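Local coordinates for uncharacterized protein (Bacteroides uniformis, PDB 4K61) that is of unknown function but belongs to a putative beta-lactamase-inhibitor-like family of the PepSY clan, at residues A[73-87]-A[99-113]. Sequence-based numbering, arbitrary orientation. Where two conformers were deposited one is given.
Sequences FAASEYSGGMVQNVT and AVEVGMANLQTKYQI
With CG anti to the carbonyl carbon in both Y78 (chi1 -58°) and Y111, the two rings meet in an edge-to-face pair with planes inclined at 60°, the CE1 edge of Y78 directed at the face of Y111 with centroids 5.4 Å apart. I113 covers one face of the Y78 ring, its CG1 lying 3.8 Å from the centroid in a CH-pi contact. The setting is the antiparallel beta hairpin of strands 82-90 and 97-103, with strand 110-115, which carries Y111 and I113, alongside 97-103, in a region assigned to a putative PepSY-like family; helix 67-75 and the 3-10 turn 77-80 pack on the face that carries V83, V86, V100 and V102. F73, its CG anti to the backbone N (chi1 172°), brings its ring edge to V102 CG1, 3.7 Å from CE1, while M62 and F115 also touch its side chain. Between the strands, M82 and G103 exchange two backbone hydrogen bonds, as do T87 and A99. A classic beta bulge interrupts this ladder: Q84 and N85 both face E101, whose O takes a 2.7 Å bond from Q84 N and a weak one from N85 N. The extended Q84 side chain passes alongside G103 and crosses K110 at about a right angle, placing Q84 OE1 3.2 Å from K110 CE.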
ATOM      1  N   PHE A  73      16.857   4.155  -2.876  1.00 25.87           N
ATOM      2  CA  PHE A  73      16.154   5.407  -2.661  1.00 25.98           C
ATOM      3  C   PHE A  73      17.158   6.535  -2.402  1.00 27.99           C
ATOM      4  O   PHE A  73      17.053   7.608  -2.990  1.00 26.26           O
ATOM      5  CB  PHE A  73      15.168   5.300  -1.486  1.00 25.43           C
ATOM      6  CG  PHE A  73      14.572   6.603  -1.102  1.00 26.09           C
ATOM      7  CD1 PHE A  73      13.563   7.166  -1.848  1.00 26.28           C
ATOM      8  CD2 PHE A  73      15.067   7.306   0.003  1.00 28.63           C
ATOM      9  CE1 PHE A  73      13.019   8.406  -1.521  1.00 27.51           C
ATOM     10  CE2 PHE A  73      14.536   8.546   0.333  1.00 29.42           C
ATOM     11  CZ  PHE A  73      13.513   9.092  -0.423  1.00 28.42           C
ATOM     12  N   ALA A  74      18.120   6.277  -1.516  1.00 29.36           N
ATOM     13  CA  ALA A  74      19.136   7.278  -1.131  1.00 33.23           C
ATOM     14  C   ALA A  74      19.968   7.728  -2.327  1.00 33.57           C
ATOM     15  O   ALA A  74      20.370   8.878  -2.397  1.00 39.41           O
ATOM     16  CB  ALA A  74      20.024   6.722  -0.038  1.00 34.78           C
ATOM     17  N   ALA A  75      20.204   6.832  -3.268  1.00 33.84           N
ATOM     18  CA  ALA A  75      20.964   7.153  -4.470  1.00 36.72           C
ATOM     19  C   ALA A  75      20.144   7.870  -5.545  1.00 35.33           C
ATOM     20  O   ALA A  75      20.713   8.420  -6.465  1.00 37.77           O
ATOM     21  CB  ALA A  75      21.575   5.889  -5.056  1.00 37.63           C
ATOM     22  N   SER A  76      18.818   7.867  -5.429  1.00 33.61           N
ATOM     23  CA  SER A  76      17.949   8.462  -6.440  1.00 34.13           C
ATOM     24  C   SER A  76      17.751   9.977  -6.297  1.00 31.81           C
ATOM     25  O   SER A  76      18.018  10.556  -5.253  1.00 36.04           O
ATOM     26  CB  SER A  76      16.573   7.778  -6.398  1.00 28.96           C
ATOM     27  OG  SER A  76      15.804   8.244  -5.321  1.00 27.00           O
ATOM     28  N   GLU A  77      17.179  10.592  -7.329  1.00 38.75           N
ATOM     29  CA  GLU A  77      16.808  12.024  -7.280  1.00 44.13           C
ATOM     30  C   GLU A  77      15.825  12.322  -6.160  1.00 39.73           C
ATOM     31  O   GLU A  77      15.789  13.441  -5.601  1.00 46.51           O
ATOM     32  CB  GLU A  77      16.135  12.479  -8.570  1.00 54.26           C
ATOM     33  CG  GLU A  77      16.769  12.030  -9.867  1.00 66.61           C
ATOM     34  CD  GLU A  77      15.811  11.161 -10.643  1.00 79.17           C
ATOM     35  OE1 GLU A  77      15.676   9.969 -10.289  1.00 96.64           O
ATOM     36  OE2 GLU A  77      15.170  11.691 -11.575  1.00 69.62           O
ATOM     37  N   TYR A  78      15.025  11.311  -5.817  1.00 30.24           N
ATOM     38  CA  TYR A  78      13.936  11.514  -4.886  1.00 26.93           C
ATOM     39  C   TYR A  78      14.371  11.642  -3.420  1.00 27.46           C
ATOM     40  O   TYR A  78      13.579  12.030  -2.556  1.00 29.11           O
ATOM     41  CB  TYR A  78      12.910  10.411  -5.053  1.00 23.36           C
ATOM     42  CG  TYR A  78      12.378  10.370  -6.468  1.00 23.14           C
ATOM     43  CD1 TYR A  78      11.502  11.330  -6.914  1.00 23.09           C
ATOM     44  CD2 TYR A  78      12.805   9.411  -7.359  1.00 22.81           C
ATOM     45  CE1 TYR A  78      11.031  11.335  -8.222  1.00 25.31           C
ATOM     46  CE2 TYR A  78      12.345   9.391  -8.670  1.00 23.43           C
ATOM     47  CZ  TYR A  78      11.464  10.347  -9.091  1.00 23.70           C
ATOM     48  OH  TYR A  78      10.994  10.345 -10.390  1.00 23.97           O
ATOM     49  N   SER A  79      15.640  11.358  -3.140  1.00 29.45           N
ATOM     50  CA  SER A  79      16.150  11.472  -1.785  1.00 32.59           C
ATOM     51  C   SER A  79      16.209  12.918  -1.278  1.00 33.21           C
ATOM     52  O   SER A  79      16.365  13.136  -0.078  1.00 37.07           O
ATOM     53  CB  SER A  79      17.530  10.816  -1.693  1.00 34.97           C
ATOM     54  OG  SER A  79      18.410  11.384  -2.644  1.00 38.98           O
ATOM     55  N   GLY A  80      16.119  13.899  -2.177  1.00 31.07           N
ATOM     56  CA  GLY A  80      15.998  15.324  -1.786  1.00 31.83           C
ATOM     57  C   GLY A  80      14.679  15.713  -1.149  1.00 31.13           C
ATOM     58  O   GLY A  80      14.501  16.874  -0.732  1.00 34.33           O
ATOM     59  N   GLY A  81      13.738  14.775  -1.110  1.00 32.72           N
ATOM     60  CA  GLY A  81      12.433  14.989  -0.481  1.00 34.19           C
ATOM     61  C   GLY A  81      12.292  14.479   0.943  1.00 34.43           C
ATOM     62  O   GLY A  81      13.187  13.837   1.480  1.00 34.00           O
HETATM   63  N   MSE A  82      11.143  14.768   1.535  1.00 33.51           N
HETATM   64  CA  MSE A  82      10.770  14.252   2.844  0.60 34.12           C
HETATM   65  C   MSE A  82       9.939  13.007   2.621  1.00 30.74           C
HETATM   66  O   MSE A  82       8.918  13.064   1.948  1.00 27.71           O
HETATM   67  CB  MSE A  82       9.937  15.347   3.548  0.60 38.90           C
HETATM   68  CG  MSE A  82      10.714  16.478   4.219  0.60 46.59           C
HETATM   69 SE   MSE A  82      11.524  17.729   2.899  0.45 56.13          SE
HETATM   70  CE  MSE A  82      11.831  19.356   3.968  0.60 54.63           C
ATOM     71  N   VAL A  83      10.339  11.881   3.210  1.00 27.66           N
ATOM     72  CA  VAL A  83       9.528  10.660   3.105  1.00 26.42           C
ATOM     73  C   VAL A  83       8.249  10.825   3.908  1.00 26.44           C
ATOM     74  O   VAL A  83       8.302  11.127   5.101  1.00 27.05           O
ATOM     75  CB  VAL A  83      10.286   9.402   3.573  1.00 28.18           C
ATOM     76  CG1 VAL A  83       9.367   8.187   3.583  1.00 26.10           C
ATOM     77  CG2 VAL A  83      11.472   9.163   2.659  1.00 28.08           C
ATOM     78  N   GLN A  84       7.103  10.668   3.257  1.00 23.82           N
ATOM     79  CA  GLN A  84       5.812  10.861   3.895  1.00 27.21           C
ATOM     80  C   GLN A  84       4.996   9.604   4.047  1.00 27.33           C
ATOM     81  O   GLN A  84       4.077   9.562   4.862  1.00 26.88           O
ATOM     82  CB  GLN A  84       4.984  11.891   3.130  1.00 29.32           C
ATOM     83  CG  GLN A  84       5.563  13.276   3.236  1.00 35.58           C
ATOM     84  CD  GLN A  84       4.848  14.289   2.361  1.00 40.05           C
ATOM     85  OE1 GLN A  84       4.085  13.933   1.464  1.00 44.05           O
ATOM     86  NE2 GLN A  84       5.130  15.558   2.594  1.00 49.87           N
ATOM     87  N   ASN A  85       5.315   8.566   3.278  1.00 24.72           N
ATOM     88  CA  ASN A  85       4.655   7.276   3.428  1.00 24.77           C
ATOM     89  C   ASN A  85       5.540   6.184   2.874  1.00 21.35           C
ATOM     90  O   ASN A  85       6.280   6.402   1.908  1.00 19.50           O
ATOM     91  CB  ASN A  85       3.280   7.261   2.776  1.00 28.33           C
ATOM     92  CG  ASN A  85       2.503   5.944   3.024  1.00 36.36           C
ATOM     93  OD1 ASN A  85       1.729   5.809   3.972  1.00 46.60           O
ATOM     94  ND2 ASN A  85       2.721   4.965   2.150  1.00 38.00           N
ATOM     95  N   VAL A  86       5.514   5.034   3.549  1.00 19.48           N
ATOM     96  CA  VAL A  86       6.220   3.833   3.092  1.00 19.37           C
ATOM     97  C   VAL A  86       5.261   2.648   3.269  1.00 18.53           C
ATOM     98  O   VAL A  86       4.760   2.422   4.368  1.00 18.50           O
ATOM     99  CB  VAL A  86       7.513   3.568   3.882  1.00 21.97           C
ATOM    100  CG1 VAL A  86       8.212   2.339   3.351  1.00 21.65           C
ATOM    101  CG2 VAL A  86       8.423   4.785   3.773  1.00 23.94           C
ATOM    102  N   THR A  87       4.995   1.954   2.167  1.00 18.15           N
ATOM    103  CA  THR A  87       4.000   0.896   2.131  1.00 17.74           C
ATOM    104  C   THR A  87       4.604  -0.341   1.478  1.00 17.39           C
ATOM    105  O   THR A  87       5.234  -0.267   0.413  1.00 18.61           O
ATOM    106  CB  THR A  87       2.754   1.362   1.363  1.00 20.55           C
ATOM    107  OG1 THR A  87       2.249   2.538   1.984  1.00 23.05           O
ATOM    108  CG2 THR A  87       1.659   0.321   1.359  1.00 19.28           C
ATOM    109  N   ALA A  99       6.339   0.911  -1.908  1.00 16.79           N
ATOM    110  CA  ALA A  99       5.857   2.171  -2.440  1.00 16.14           C
ATOM    111  C   ALA A  99       6.284   3.286  -1.483  1.00 18.19           C
ATOM    112  O   ALA A  99       5.959   3.273  -0.268  1.00 18.73           O
ATOM    113  CB  ALA A  99       4.359   2.154  -2.606  1.00 17.84           C
ATOM    114  N   VAL A 100       7.058   4.229  -2.006  1.00 16.77           N
ATOM    115  CA  VAL A 100       7.552   5.341  -1.183  1.00 18.60           C
ATOM    116  C   VAL A 100       6.959   6.648  -1.697  1.00 19.13           C
ATOM    117  O   VAL A 100       7.015   6.927  -2.894  1.00 18.48           O
ATOM    118  CB  VAL A 100       9.076   5.450  -1.253  1.00 18.39           C
ATOM    119  CG1 VAL A 100       9.526   6.639  -0.441  1.00 19.58           C
ATOM    120  CG2 VAL A 100       9.709   4.158  -0.775  1.00 19.94           C
ATOM    121  N   GLU A 101       6.375   7.440  -0.798  1.00 19.09           N
ATOM    122  CA  GLU A 101       5.883   8.765  -1.171  0.50 20.52           C
ATOM    123  C   GLU A 101       6.761   9.828  -0.543  1.00 21.81           C
ATOM    124  O   GLU A 101       7.027   9.772   0.664  1.00 22.55           O
ATOM    125  CB  GLU A 101       4.428   8.991  -0.771  0.50 22.14           C
ATOM    126  CG  GLU A 101       3.906  10.280  -1.390  0.50 24.51           C
ATOM    127  CD  GLU A 101       2.382  10.372  -1.465  0.50 27.42           C
ATOM    128  OE1 GLU A 101       1.711   9.311  -1.497  0.50 25.94           O
ATOM    129  OE2 GLU A 101       1.867  11.515  -1.561  0.50 28.93           O
ATOM    130  N   VAL A 102       7.203  10.783  -1.365  1.00 21.11           N
ATOM    131  CA  VAL A 102       8.011  11.899  -0.881  1.00 23.63           C
ATOM    132  C   VAL A 102       7.355  13.233  -1.194  1.00 25.57           C
ATOM    133  O   VAL A 102       6.735  13.378  -2.256  1.00 23.74           O
ATOM    134  CB  VAL A 102       9.420  11.899  -1.479  1.00 26.39           C
ATOM    135  CG1 VAL A 102      10.167  10.655  -1.050  1.00 30.79           C
ATOM    136  CG2 VAL A 102       9.398  11.987  -2.999  1.00 28.32           C
ATOM    137  N   GLY A 103       7.561  14.200  -0.301  1.00 28.00           N
ATOM    138  CA  GLY A 103       7.184  15.594  -0.510  1.00 31.21           C
ATOM    139  C   GLY A 103       8.489  16.352  -0.720  1.00 36.70           C
ATOM    140  O   GLY A 103       9.459  16.114  -0.017  1.00 34.74           O
HETATM  141  N   MSE A 104       8.543  17.240  -1.713  1.00 45.71           N
HETATM  142  CA  MSE A 104       9.803  17.947  -2.039  1.00 47.42           C
HETATM  143  C   MSE A 104       9.947  19.236  -1.286  1.00 50.64           C
HETATM  144  O   MSE A 104       9.008  19.702  -0.614  1.00 45.30           O
HETATM  145  CB  MSE A 104       9.953  18.190  -3.539  1.00 50.57           C
HETATM  146  CG  MSE A 104       9.824  16.918  -4.365  1.00 45.53           C
HETATM  147 SE   MSE A 104      11.194  15.528  -3.986  0.75 51.12          SE
HETATM  148  CE  MSE A 104      12.739  16.588  -4.632  1.00 47.84           C
ATOM    149  N   ALA A 105      11.146  19.812  -1.412  1.00 59.16           N
ATOM    150  CA  ALA A 105      11.531  21.058  -0.741  1.00 69.42           C
ATOM    151  C   ALA A 105      10.487  22.169  -0.850  1.00 78.74           C
ATOM    152  O   ALA A 105      10.127  22.787   0.161  1.00 70.39           O
ATOM    153  CB  ALA A 105      12.860  21.555  -1.293  1.00 73.44           C
ATOM    154  N   ASN A 106      10.015  22.420  -2.077  1.00 84.22           N
ATOM    155  CA  ASN A 106       8.973  23.438  -2.329  1.00 97.17           C
ATOM    156  C   ASN A 106       7.559  22.850  -2.312  1.00 94.59           C
ATOM    157  O   ASN A 106       6.733  23.019  -3.226  1.00 90.35           O
ATOM    158  CB  ASN A 106       9.255  24.296  -3.581  1.00109.73           C
ATOM    159  CG  ASN A 106       9.770  25.701  -3.236  1.00120.29           C
ATOM    160  OD1 ASN A 106       9.196  26.400  -2.394  1.00118.81           O
ATOM    161  ND2 ASN A 106      10.843  26.128  -3.900  1.00118.03           N
ATOM    162  N   LEU A 107       7.341  22.101  -1.242  1.00 84.66           N
ATOM    163  CA  LEU A 107       6.055  21.994  -0.600  1.00 72.10           C
ATOM    164  C   LEU A 107       4.904  21.214  -1.276  1.00 51.10           C
ATOM    165  O   LEU A 107       4.540  20.172  -0.757  1.00 53.13           O
ATOM    166  CB  LEU A 107       5.607  23.388  -0.156  1.00 79.21           C
ATOM    167  CG  LEU A 107       6.326  23.979   1.068  1.00 76.87           C
ATOM    168  CD1 LEU A 107       7.121  22.967   1.901  1.00 62.73           C
ATOM    169  CD2 LEU A 107       7.187  25.172   0.665  1.00 77.70           C
ATOM    170  N   GLN A 108       4.284  21.702  -2.353  1.00 47.29           N
ATOM    171  CA  GLN A 108       3.066  21.060  -2.871  0.50 45.72           C
ATOM    172  C   GLN A 108       3.411  19.684  -3.473  1.00 39.46           C
ATOM    173  O   GLN A 108       2.684  18.716  -3.298  1.00 36.42           O
ATOM    174  CB  GLN A 108       2.351  21.921  -3.945  0.50 48.83           C
ATOM    175  CG  GLN A 108       2.397  23.432  -3.791  0.50 54.09           C
ATOM    176  CD  GLN A 108       3.278  24.090  -4.812  0.50 53.63           C
ATOM    177  OE1 GLN A 108       3.272  23.713  -5.981  0.50 61.23           O
ATOM    178  NE2 GLN A 108       4.047  25.073  -4.382  0.50 55.44           N
ATOM    179  N   THR A 109       4.536  19.632  -4.159  1.00 37.95           N
ATOM    180  CA  THR A 109       4.866  18.482  -5.009  1.00 33.90           C
ATOM    181  C   THR A 109       5.070  17.155  -4.268  1.00 35.48           C
ATOM    182  O   THR A 109       5.893  17.072  -3.360  1.00 34.90           O
ATOM    183  CB  THR A 109       6.108  18.789  -5.852  1.00 35.06           C
ATOM    184  OG1 THR A 109       5.925  20.041  -6.511  1.00 36.57           O
ATOM    185  CG2 THR A 109       6.325  17.733  -6.906  1.00 33.28           C
ATOM    186  N   LYS A 110       4.341  16.114  -4.690  1.00 30.55           N
ATOM    187  CA  LYS A 110       4.499  14.776  -4.129  1.00 27.82           C
ATOM    188  C   LYS A 110       4.809  13.761  -5.239  1.00 24.94           C
ATOM    189  O   LYS A 110       4.209  13.837  -6.316  1.00 24.01           O
ATOM    190  CB  LYS A 110       3.252  14.378  -3.372  1.00 29.60           C
ATOM    191  CG  LYS A 110       3.023  15.236  -2.113  1.00 34.17           C
ATOM    192  CD  LYS A 110       1.688  14.959  -1.460  1.00 40.11           C
ATOM    193  CE  LYS A 110       1.578  15.389  -0.002  1.00 42.86           C
ATOM    194  NZ  LYS A 110       2.364  16.610   0.297  1.00 43.09           N
ATOM    195  N   TYR A 111       5.744  12.863  -4.964  1.00 22.91           N
ATOM    196  CA  TYR A 111       6.077  11.764  -5.879  1.00 20.50           C
ATOM    197  C   TYR A 111       5.866  10.435  -5.196  1.00 19.62           C
ATOM    198  O   TYR A 111       6.086  10.299  -3.971  1.00 19.09           O
ATOM    199  CB  TYR A 111       7.533  11.825  -6.362  1.00 20.90           C
ATOM    200  CG  TYR A 111       7.869  13.056  -7.150  1.00 23.31           C
ATOM    201  CD1 TYR A 111       7.463  13.185  -8.481  1.00 25.74           C
ATOM    202  CD2 TYR A 111       8.572  14.099  -6.582  1.00 25.42           C
ATOM    203  CE1 TYR A 111       7.735  14.334  -9.220  1.00 27.67           C
ATOM    204  CE2 TYR A 111       8.870  15.246  -7.319  1.00 29.16           C
ATOM    205  CZ  TYR A 111       8.449  15.353  -8.635  1.00 28.84           C
ATOM    206  OH  TYR A 111       8.737  16.484  -9.350  1.00 34.48           O
ATOM    207  N   GLN A 112       5.405   9.466  -5.968  1.00 18.15           N
ATOM    208  CA  GLN A 112       5.331   8.100  -5.527  1.00 17.68           C
ATOM    209  C   GLN A 112       6.298   7.261  -6.353  1.00 16.52           C
ATOM    210  O   GLN A 112       6.214   7.240  -7.603  1.00 17.57           O
ATOM    211  CB  GLN A 112       3.937   7.563  -5.676  1.00 20.13           C
ATOM    212  CG  GLN A 112       3.794   6.096  -5.267  1.00 20.84           C
ATOM    213  CD  GLN A 112       2.451   5.547  -5.722  1.00 24.01           C
ATOM    214  OE1 GLN A 112       2.247   5.229  -6.913  1.00 27.58           O
ATOM    215  NE2 GLN A 112       1.541   5.426  -4.782  1.00 24.42           N
ATOM    216  N   ILE A 113       7.170   6.544  -5.668  1.00 17.12           N
ATOM    217  CA  ILE A 113       8.184   5.715  -6.327  1.00 16.32           C
ATOM    218  C   ILE A 113       7.966   4.259  -5.918  1.00 16.17           C
ATOM    219  O   ILE A 113       7.865   3.941  -4.716  1.00 16.67           O
ATOM    220  CB  ILE A 113       9.612   6.179  -5.910  1.00 18.20           C
ATOM    221  CG1 ILE A 113       9.795   7.701  -6.071  1.00 20.45           C
ATOM    222  CG2 ILE A 113      10.664   5.457  -6.735  1.00 18.93           C
ATOM    223  CD1 ILE A 113       9.675   8.476  -4.780  1.00 22.53           C
TER